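Local coordinates for putative sugar binding protein (Geobacillus stearothermophilus, PDB 6GT9), which binds galactose and probably glucose, probably as the sugar-binding protein of a three-component sensing system for galactan utilization, at residues His32-Pro37 / Glu64-Arg69; Lys57-Asp62 / Lys275-Met280. All blocks are in the same frame, centred on the assembly; numbering follows the deposited sequence.

Contact 1. Residues His32-Pro37 / Glu64-Arg69; sequences HFVLVP and EYIGPR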
ATOM      1  N   HIS A  32     -18.761   6.709 -16.293  1.00 20.82           N
ATOM      2  CA  HIS A  32     -17.378   6.288 -16.508  1.00 21.81           C
ATOM      3  C   HIS A  32     -16.561   6.704 -15.290  1.00 22.25           C
ATOM      4  O   HIS A  32     -16.380   7.902 -15.041  1.00 18.86           O
ATOM      5  CB  HIS A  32     -16.808   6.905 -17.786  1.00 23.73           C
ATOM      6  CG  HIS A  32     -17.586   6.571 -19.029  1.00 29.22           C
ATOM      7  ND1 HIS A  32     -17.552   5.327 -19.623  1.00 40.44           N
ATOM      8  CD2 HIS A  32     -18.406   7.327 -19.795  1.00 31.36           C
ATOM      9  CE1 HIS A  32     -18.330   5.325 -20.692  1.00 29.65           C
ATOM     10  NE2 HIS A  32     -18.855   6.529 -20.821  1.00 33.23           N
ATOM     11  N   PHE A  33     -16.084   5.716 -14.526  1.00 21.89           N
ATOM     12  CA  PHE A  33     -15.173   5.918 -13.407  1.00 21.43           C
ATOM     13  C   PHE A  33     -13.795   5.399 -13.796  1.00 21.33           C
ATOM     14  O   PHE A  33     -13.683   4.343 -14.427  1.00 21.23           O
ATOM     15  CB  PHE A  33     -15.610   5.163 -12.139  1.00 16.95           C
ATOM     16  CG  PHE A  33     -16.985   5.527 -11.620  1.00 18.87           C
ATOM     17  CD1 PHE A  33     -17.667   6.646 -12.085  1.00 18.39           C
ATOM     18  CD2 PHE A  33     -17.578   4.736 -10.647  1.00 17.28           C
ATOM     19  CE1 PHE A  33     -18.933   6.960 -11.593  1.00 18.41           C
ATOM     20  CE2 PHE A  33     -18.834   5.045 -10.151  1.00 19.16           C
ATOM     21  CZ  PHE A  33     -19.516   6.157 -10.641  1.00 21.45           C
ATOM     22  N   VAL A  34     -12.750   6.119 -13.403  1.00 18.56           N
ATOM     23  CA  VAL A  34     -11.377   5.698 -13.656  1.00 16.48           C
ATOM     24  C   VAL A  34     -10.734   5.336 -12.325  1.00 19.38           C
ATOM     25  O   VAL A  34     -10.850   6.084 -11.349  1.00 17.69           O
ATOM     26  CB  VAL A  34     -10.566   6.788 -14.374  1.00 17.80           C
ATOM     27  CG1 VAL A  34      -9.111   6.313 -14.572  1.00 19.61           C
ATOM     28  CG2 VAL A  34     -11.216   7.137 -15.734  1.00 17.93           C
ATOM     29  N   LEU A  35     -10.062   4.191 -12.285  1.00 19.91           N
ATOM     30  CA  LEU A  35      -9.249   3.789 -11.140  1.00 21.37           C
ATOM     31  C   LEU A  35      -7.800   3.815 -11.597  1.00 19.66           C
ATOM     32  O   LEU A  35      -7.451   3.152 -12.578  1.00 17.52           O
ATOM     33  CB  LEU A  35      -9.634   2.399 -10.634  1.00 15.43           C
ATOM     34  CG  LEU A  35      -8.701   1.761  -9.595  1.00 15.79           C
ATOM     35  CD1 LEU A  35      -8.667   2.558  -8.292  1.00 17.22           C
ATOM     36  CD2 LEU A  35      -9.103   0.312  -9.338  1.00 15.24           C
ATOM     37  N   VAL A  36      -6.975   4.599 -10.913  1.00 18.34           N
ATOM     38  CA  VAL A  36      -5.563   4.742 -11.254  1.00 19.29           C
ATOM     39  C   VAL A  36      -4.750   4.013 -10.186  1.00 20.66           C
ATOM     40  O   VAL A  36      -4.749   4.437  -9.021  1.00 23.57           O
ATOM     41  CB  VAL A  36      -5.152   6.215 -11.345  1.00 17.95           C
ATOM     42  CG1 VAL A  36      -3.674   6.318 -11.695  1.00 22.59           C
ATOM     43  CG2 VAL A  36      -6.019   6.944 -12.367  1.00 20.50           C
ATOM     44  N   PRO A  37      -4.078   2.914 -10.515  1.00 19.64           N
ATOM     45  CA  PRO A  37      -3.220   2.240  -9.538  1.00 19.69           C
ATOM     46  C   PRO A  37      -1.832   2.870  -9.502  1.00 19.09           C
ATOM     47  O   PRO A  37      -1.443   3.640 -10.376  1.00 18.82           O
ATOM     48  CB  PRO A  37      -3.148   0.814 -10.078  1.00 19.12           C
ATOM     49  CG  PRO A  37      -3.101   1.045 -11.573  1.00 19.93           C
ATOM     50  CD  PRO A  37      -4.086   2.198 -11.808  1.00 20.40           C
ATOM     51  N   GLU A  64     -12.741   2.009 -15.771  1.00 25.31           N
ATOM     52  CA  GLU A  64     -11.533   1.968 -16.582  1.00 27.18           C
ATOM     53  C   GLU A  64     -10.330   1.944 -15.648  1.00 25.04           C
ATOM     54  O   GLU A  64     -10.180   2.845 -14.817  1.00 21.56           O
ATOM     55  CB  GLU A  64     -11.459   3.185 -17.497  1.00 23.48           C
ATOM     56  CG  GLU A  64     -12.777   3.627 -18.115  1.00 29.19           C
ATOM     57  CD  GLU A  64     -12.536   4.830 -19.006  1.00 32.91           C
ATOM     58  OE1 GLU A  64     -11.394   4.896 -19.509  1.00 42.15           O
ATOM     59  OE2 GLU A  64     -13.430   5.695 -19.200  1.00 28.17           O
ATOM     60  N   TYR A  65      -9.488   0.911 -15.781  1.00 21.42           N
ATOM     61  CA  TYR A  65      -8.274   0.736 -14.977  1.00 21.66           C
ATOM     62  C   TYR A  65      -7.097   1.259 -15.785  1.00 24.17           C
ATOM     63  O   TYR A  65      -6.716   0.652 -16.797  1.00 25.32           O
ATOM     64  CB  TYR A  65      -8.085  -0.737 -14.621  1.00 22.70           C
ATOM     65  CG  TYR A  65      -6.910  -1.092 -13.720  1.00 22.99           C
ATOM     66  CD1 TYR A  65      -6.942  -0.822 -12.357  1.00 21.59           C
ATOM     67  CD2 TYR A  65      -5.797  -1.762 -14.228  1.00 23.01           C
ATOM     68  CE1 TYR A  65      -5.875  -1.183 -11.521  1.00 20.12           C
ATOM     69  CE2 TYR A  65      -4.738  -2.127 -13.412  1.00 19.72           C
ATOM     70  CZ  TYR A  65      -4.781  -1.833 -12.055  1.00 23.30           C
ATOM     71  OH  TYR A  65      -3.731  -2.198 -11.230  1.00 19.52           O
ATOM     72  N   ILE A  66      -6.540   2.402 -15.371  1.00 20.35           N
ATOM     73  CA  ILE A  66      -5.542   3.111 -16.173  1.00 23.26           C
ATOM     74  C   ILE A  66      -4.447   3.603 -15.244  1.00 23.14           C
ATOM     75  O   ILE A  66      -4.717   4.384 -14.327  1.00 22.48           O
ATOM     76  CB  ILE A  66      -6.134   4.306 -16.940  1.00 24.00           C
ATOM     77  CG1 ILE A  66      -7.378   3.900 -17.731  1.00 27.91           C
ATOM     78  CG2 ILE A  66      -5.092   4.898 -17.861  1.00 22.54           C
ATOM     79  CD1 ILE A  66      -8.150   5.069 -18.274  1.00 26.50           C
ATOM     80  N   GLY A  67      -3.210   3.183 -15.498  1.00 20.99           N
ATOM     81  CA  GLY A  67      -2.114   3.498 -14.616  1.00 22.57           C
ATOM     82  C   GLY A  67      -0.751   3.333 -15.258  1.00 27.33           C
ATOM     83  O   GLY A  67      -0.607   2.777 -16.357  1.00 25.50           O
ATOM     84  N   PRO A  68       0.280   3.832 -14.579  1.00 25.24           N
ATOM     85  CA  PRO A  68       1.646   3.722 -15.115  1.00 27.32           C
ATOM     86  C   PRO A  68       2.094   2.272 -15.227  1.00 26.17           C
ATOM     87  O   PRO A  68       1.839   1.447 -14.345  1.00 22.25           O
ATOM     88  CB  PRO A  68       2.496   4.485 -14.090  1.00 24.71           C
ATOM     89  CG  PRO A  68       1.504   5.290 -13.241  1.00 24.77           C
ATOM     90  CD  PRO A  68       0.221   4.532 -13.282  1.00 22.47           C
ATOM     91  N   ARG A  69       2.799   1.960 -16.313  1.00 28.30           N
ATOM     92  CA  ARG A  69       3.393   0.630 -16.389  1.00 27.16           C
ATOM     93  C   ARG A  69       4.474   0.466 -15.335  1.00 23.51           C
ATOM     94  O   ARG A  69       4.672  -0.635 -14.813  1.00 24.56           O
ATOM     95  CB  ARG A  69       3.966   0.364 -17.781  1.00 33.85           C
ATOM     96  CG  ARG A  69       4.295  -1.107 -18.028  1.00 34.01           C
ATOM     97  CD  ARG A  69       5.031  -1.252 -19.327  1.00 44.60           C
ATOM     98  NE  ARG A  69       4.492  -0.269 -20.245  1.00 45.74           N
ATOM     99  CZ  ARG A  69       5.204   0.378 -21.152  1.00 42.91           C
ATOM    100  NH1 ARG A  69       6.508   0.135 -21.272  1.00 40.16           N
ATOM    101  NH2 ARG A  69       4.603   1.272 -21.929  1.00 40.10           N
TER
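Tyr65 holds CG anti to its backbone N (chi1 -177°), and this turn of the side chain brings its ring over Pro37. The proline CD sits above one face, 4.2 Å from the centroid of the Tyr65 ring, in a CH-pi contact. Pro37 CG comes closer, 3.4 Å from Tyr65 CZ. At the edge of the same ring, in its plane, lies the Leu35 methyl CD2, 3.9 Å from Tyr65 CD1. Tyr65 OH is hydrogen-bonded to the carbonyl of Leu40, which helps fix the ring.

The backbones run parallel and are joined by three nearly straight hydrogen bonds. Glu64 N gives to Phe33 O at 2.9 Å. Leu35 N gives to Glu64 O, and Ile66 N to Leu35 O. After Ile66 the pairing stops. Pro37 has no N-H to offer. Ile66 O lies 3.2 Å from Val36 CA, a CA-H...O contact.

On the sheet face away from Tyr65, Val34 CG1 meets Ile66 CD1 at 4.0 Å. Glu64 OE2 lies 3.9 Å from His32 CB, with carboxylate and ring planes 87° apart. His32 ND1 is bonded to Asp62.

Tyr65 and Pro37 also pack on Trp45, a galactose-binding residue. This is the parallel pairing of a beta-alpha-beta unit, strand 32-36, helix 43-59, strand 62-65, at the sheet edge of a Rossmann-like periplasmic binding protein lobe.

Contact 2. Residues Lys57-Asp62 / Lys275-Met280; sequences KELGVD and KAVKMM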
ATOM      1  N   LYS A  57     -19.563  -3.772 -12.010  1.00 33.26           N
ATOM      2  CA  LYS A  57     -20.491  -4.677 -12.681  1.00 32.83           C
ATOM      3  C   LYS A  57     -21.854  -4.656 -12.003  1.00 35.33           C
ATOM      4  O   LYS A  57     -22.889  -4.542 -12.672  1.00 28.91           O
ATOM      5  CB  LYS A  57     -19.918  -6.096 -12.694  1.00 34.50           C
ATOM      6  CG  LYS A  57     -20.777  -7.117 -13.432  1.00 39.35           C
ATOM      7  CD  LYS A  57     -20.017  -8.427 -13.670  1.00 47.57           C
ATOM      8  CE  LYS A  57     -19.578  -8.559 -15.124  1.00 47.24           C
ATOM      9  NZ  LYS A  57     -19.042  -9.912 -15.464  1.00 53.40           N
ATOM     10  N   GLU A  58     -21.865  -4.761 -10.667  1.00 30.37           N
ATOM     11  CA  GLU A  58     -23.118  -4.712  -9.919  0.51 32.03           C
ATOM     12  C   GLU A  58     -23.868  -3.406 -10.172  1.00 34.00           C
ATOM     13  O   GLU A  58     -25.106  -3.395 -10.255  1.00 31.13           O
ATOM     14  CB  GLU A  58     -22.842  -4.895  -8.424  0.51 34.93           C
ATOM     15  CG  GLU A  58     -22.167  -6.215  -8.045  0.51 32.31           C
ATOM     16  CD  GLU A  58     -21.829  -6.294  -6.559  0.51 35.69           C
ATOM     17  OE1 GLU A  58     -22.122  -5.324  -5.832  0.51 38.95           O
ATOM     18  OE2 GLU A  58     -21.271  -7.320  -6.113  0.51 34.90           O
ATOM     19  N   LEU A  59     -23.145  -2.294 -10.306  1.00 31.52           N
ATOM     20  CA  LEU A  59     -23.797  -0.999 -10.481  1.00 34.81           C
ATOM     21  C   LEU A  59     -24.059  -0.651 -11.937  1.00 33.00           C
ATOM     22  O   LEU A  59     -24.742   0.343 -12.206  1.00 36.11           O
ATOM     23  CB  LEU A  59     -22.951   0.117  -9.855  1.00 30.62           C
ATOM     24  CG  LEU A  59     -22.724   0.104  -8.346  1.00 29.92           C
ATOM     25  CD1 LEU A  59     -21.688   1.148  -7.979  1.00 34.38           C
ATOM     26  CD2 LEU A  59     -24.002   0.365  -7.601  1.00 30.56           C
ATOM     27  N   GLY A  60     -23.537  -1.424 -12.879  1.00 27.24           N
ATOM     28  CA  GLY A  60     -23.696  -1.061 -14.269  1.00 26.70           C
ATOM     29  C   GLY A  60     -22.932   0.177 -14.674  1.00 32.17           C
ATOM     30  O   GLY A  60     -23.370   0.892 -15.579  1.00 36.38           O
ATOM     31  N   VAL A  61     -21.798   0.455 -14.029  1.00 27.46           N
ATOM     32  CA  VAL A  61     -20.944   1.556 -14.435  1.00 24.34           C
ATOM     33  C   VAL A  61     -19.739   0.973 -15.167  1.00 24.77           C
ATOM     34  O   VAL A  61     -19.401  -0.208 -15.030  1.00 27.70           O
ATOM     35  CB  VAL A  61     -20.501   2.441 -13.244  1.00 26.61           C
ATOM     36  CG1 VAL A  61     -21.687   2.744 -12.298  1.00 26.21           C
ATOM     37  CG2 VAL A  61     -19.363   1.810 -12.513  1.00 25.27           C
ATOM     38  N   ASP A  62     -19.093   1.814 -15.976  1.00 24.54           N
ATOM     39  CA  ASP A  62     -17.882   1.439 -16.699  1.00 29.19           C
ATOM     40  C   ASP A  62     -16.676   1.860 -15.868  1.00 28.57           C
ATOM     41  O   ASP A  62     -16.464   3.053 -15.619  1.00 30.63           O
ATOM     42  CB  ASP A  62     -17.851   2.086 -18.088  1.00 26.93           C
ATOM     43  CG  ASP A  62     -16.521   1.858 -18.824  1.00 38.51           C
ATOM     44  OD1 ASP A  62     -16.026   0.709 -18.858  1.00 43.76           O
ATOM     45  OD2 ASP A  62     -15.961   2.839 -19.357  1.00 35.90           O
ATOM     46  N   LYS A 275     -15.479  -0.785  -2.252  1.00 17.70           N
ATOM     47  CA  LYS A 275     -16.118   0.317  -1.539  1.00 22.13           C
ATOM     48  C   LYS A 275     -15.849   1.659  -2.205  1.00 17.59           C
ATOM     49  O   LYS A 275     -16.708   2.538  -2.168  1.00 17.86           O
ATOM     50  CB  LYS A 275     -15.654   0.344  -0.082  1.00 19.08           C
ATOM     51  CG  LYS A 275     -16.318  -0.713   0.772  1.00 22.66           C
ATOM     52  CD  LYS A 275     -15.971  -0.529   2.242  1.00 26.91           C
ATOM     53  CE  LYS A 275     -16.860  -1.410   3.120  1.00 27.00           C
ATOM     54  NZ  LYS A 275     -16.726  -1.034   4.546  1.00 33.01           N
ATOM     55  N   ALA A 276     -14.674   1.845  -2.815  1.00 16.82           N
ATOM     56  CA  ALA A 276     -14.412   3.108  -3.498  1.00 16.41           C
ATOM     57  C   ALA A 276     -15.385   3.330  -4.655  1.00 16.10           C
ATOM     58  O   ALA A 276     -15.791   4.462  -4.921  1.00 18.12           O
ATOM     59  CB  ALA A 276     -12.976   3.153  -4.011  1.00 18.61           C
ATOM     60  N   VAL A 277     -15.729   2.269  -5.384  1.00 17.90           N
ATOM     61  CA  VAL A 277     -16.648   2.414  -6.506  1.00 17.55           C
ATOM     62  C   VAL A 277     -18.064   2.660  -5.992  1.00 17.93           C
ATOM     63  O   VAL A 277     -18.790   3.501  -6.525  1.00 20.12           O
ATOM     64  CB  VAL A 277     -16.581   1.178  -7.419  1.00 19.18           C
ATOM     65  CG1 VAL A 277     -17.684   1.234  -8.459  1.00 16.50           C
ATOM     66  CG2 VAL A 277     -15.198   1.061  -8.108  1.00 18.28           C
ATOM     67  N   LYS A 278     -18.471   1.940  -4.937  1.00 20.59           N
ATOM     68  CA  LYS A 278     -19.785   2.182  -4.341  1.00 19.54           C
ATOM     69  C   LYS A 278     -19.890   3.601  -3.798  1.00 23.40           C
ATOM     70  O   LYS A 278     -20.928   4.250  -3.963  1.00 22.38           O
ATOM     71  CB  LYS A 278     -20.079   1.180  -3.213  1.00 19.31           C
ATOM     72  CG  LYS A 278     -20.051  -0.297  -3.615  1.00 26.90           C
ATOM     73  CD  LYS A 278     -21.124  -0.676  -4.628  1.00 28.16           C
ATOM     74  CE  LYS A 278     -22.522  -0.758  -4.000  1.00 34.60           C
ATOM     75  NZ  LYS A 278     -22.748  -2.051  -3.295  1.00 42.91           N
ATOM     76  N   MET A 279     -18.843   4.090  -3.114  1.00 19.75           N
ATOM     77  CA  MET A 279     -18.863   5.472  -2.627  1.00 18.44           C
ATOM     78  C   MET A 279     -18.986   6.452  -3.782  1.00 19.31           C
ATOM     79  O   MET A 279     -19.753   7.413  -3.708  1.00 16.46           O
ATOM     80  CB  MET A 279     -17.598   5.804  -1.825  1.00 17.95           C
ATOM     81  CG  MET A 279     -17.260   4.943  -0.603  1.00 27.78           C
ATOM     82  SD  MET A 279     -18.212   5.333   0.859  1.00 47.70           S
ATOM     83  CE  MET A 279     -19.801   4.592   0.444  1.00 21.09           C
ATOM     84  N   MET A 280     -18.211   6.239  -4.854  1.00 17.71           N
ATOM     85  CA  MET A 280     -18.260   7.143  -5.995  1.00 18.55           C
ATOM     86  C   MET A 280     -19.678   7.255  -6.560  1.00 16.18           C
ATOM     87  O   MET A 280     -20.132   8.351  -6.902  1.00 19.26           O
ATOM     88  CB  MET A 280     -17.280   6.673  -7.075  1.00 18.54           C
ATOM     89  CG  MET A 280     -17.201   7.640  -8.258  1.00 19.77           C
ATOM     90  SD  MET A 280     -16.616   9.287  -7.803  1.00 20.05           S
ATOM     91  CE  MET A 280     -14.851   8.999  -7.643  1.00 18.37           C
TER
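A Schellman motif ends helix 43-59, and the last turn of that helix packs against helix 269-284. Gly60 has positive phi (69°), a conformation that favours glycine, and its N bonds back to the Lys57 carbonyl. The chain then turns toward strand 62-65.

Leu59 carries most of the contact. With CG anti to the carbonyl carbon (chi1 -64°), the isobutyl group of Leu59 reaches helix 269-284. The methyl CD1 touches three groups there. It lies 4.0 Å from Val277 CG1 and at a similar distance from the Val277 carbonyl oxygen. It also meets the Lys278 chain, with Leu59 CD1 3.9 Å from Lys278 CD. The other methyl, Leu59 CD2, is 4.1 Å from Lys278 CE. Bends at chi2, chi3 and chi4 fold the lysine back, and its CD and CE cross the leucine end at a slant. Val61 adds a looser apolar touch, its CG2 4.4 Å from Val277 CG1.

The folded lysine brings its amine near Glu58, whose side chain it crosses at about a right angle. In one of two conformers of the glutamate, Glu58 OE1 and Lys278 NZ are 4.2 Å apart. This is beyond a salt bridge, and any attraction between the opposite charges is loose and uncertain. The Tyr274 hydroxyl is hydrogen-bonded to Glu58 OE1 and weakly to Lys278 NZ. Glu58 is exposed, whereas Val277 is buried.

Val277 also packs on Ala52 and Ala55 of helix 43-59, on Phe33 of strand 32-36 and on Ile92 of strand 90-93. The two helices thus pack on each other, and through Val277 helix 269-284 also reaches the parallel sheet.

From the N terminus the chain runs along strand 32-36, through helix 43-59 and into the parallel strand 62-65. Contact 1 closes this short loop, with 26 residues between its segments. Contact 2 starts within that loop, at residues 57-62. It closes a much longer one of 212 residues, when the chain has returned from the other lobe as helix 269-284. The two closures cross, because their segments alternate. They also touch. Phe33 packs on Val61 and Met280, and its N probably bonds Asp62 O. Together they tie the first two strands and their connecting helix to a late helix of the same lobe.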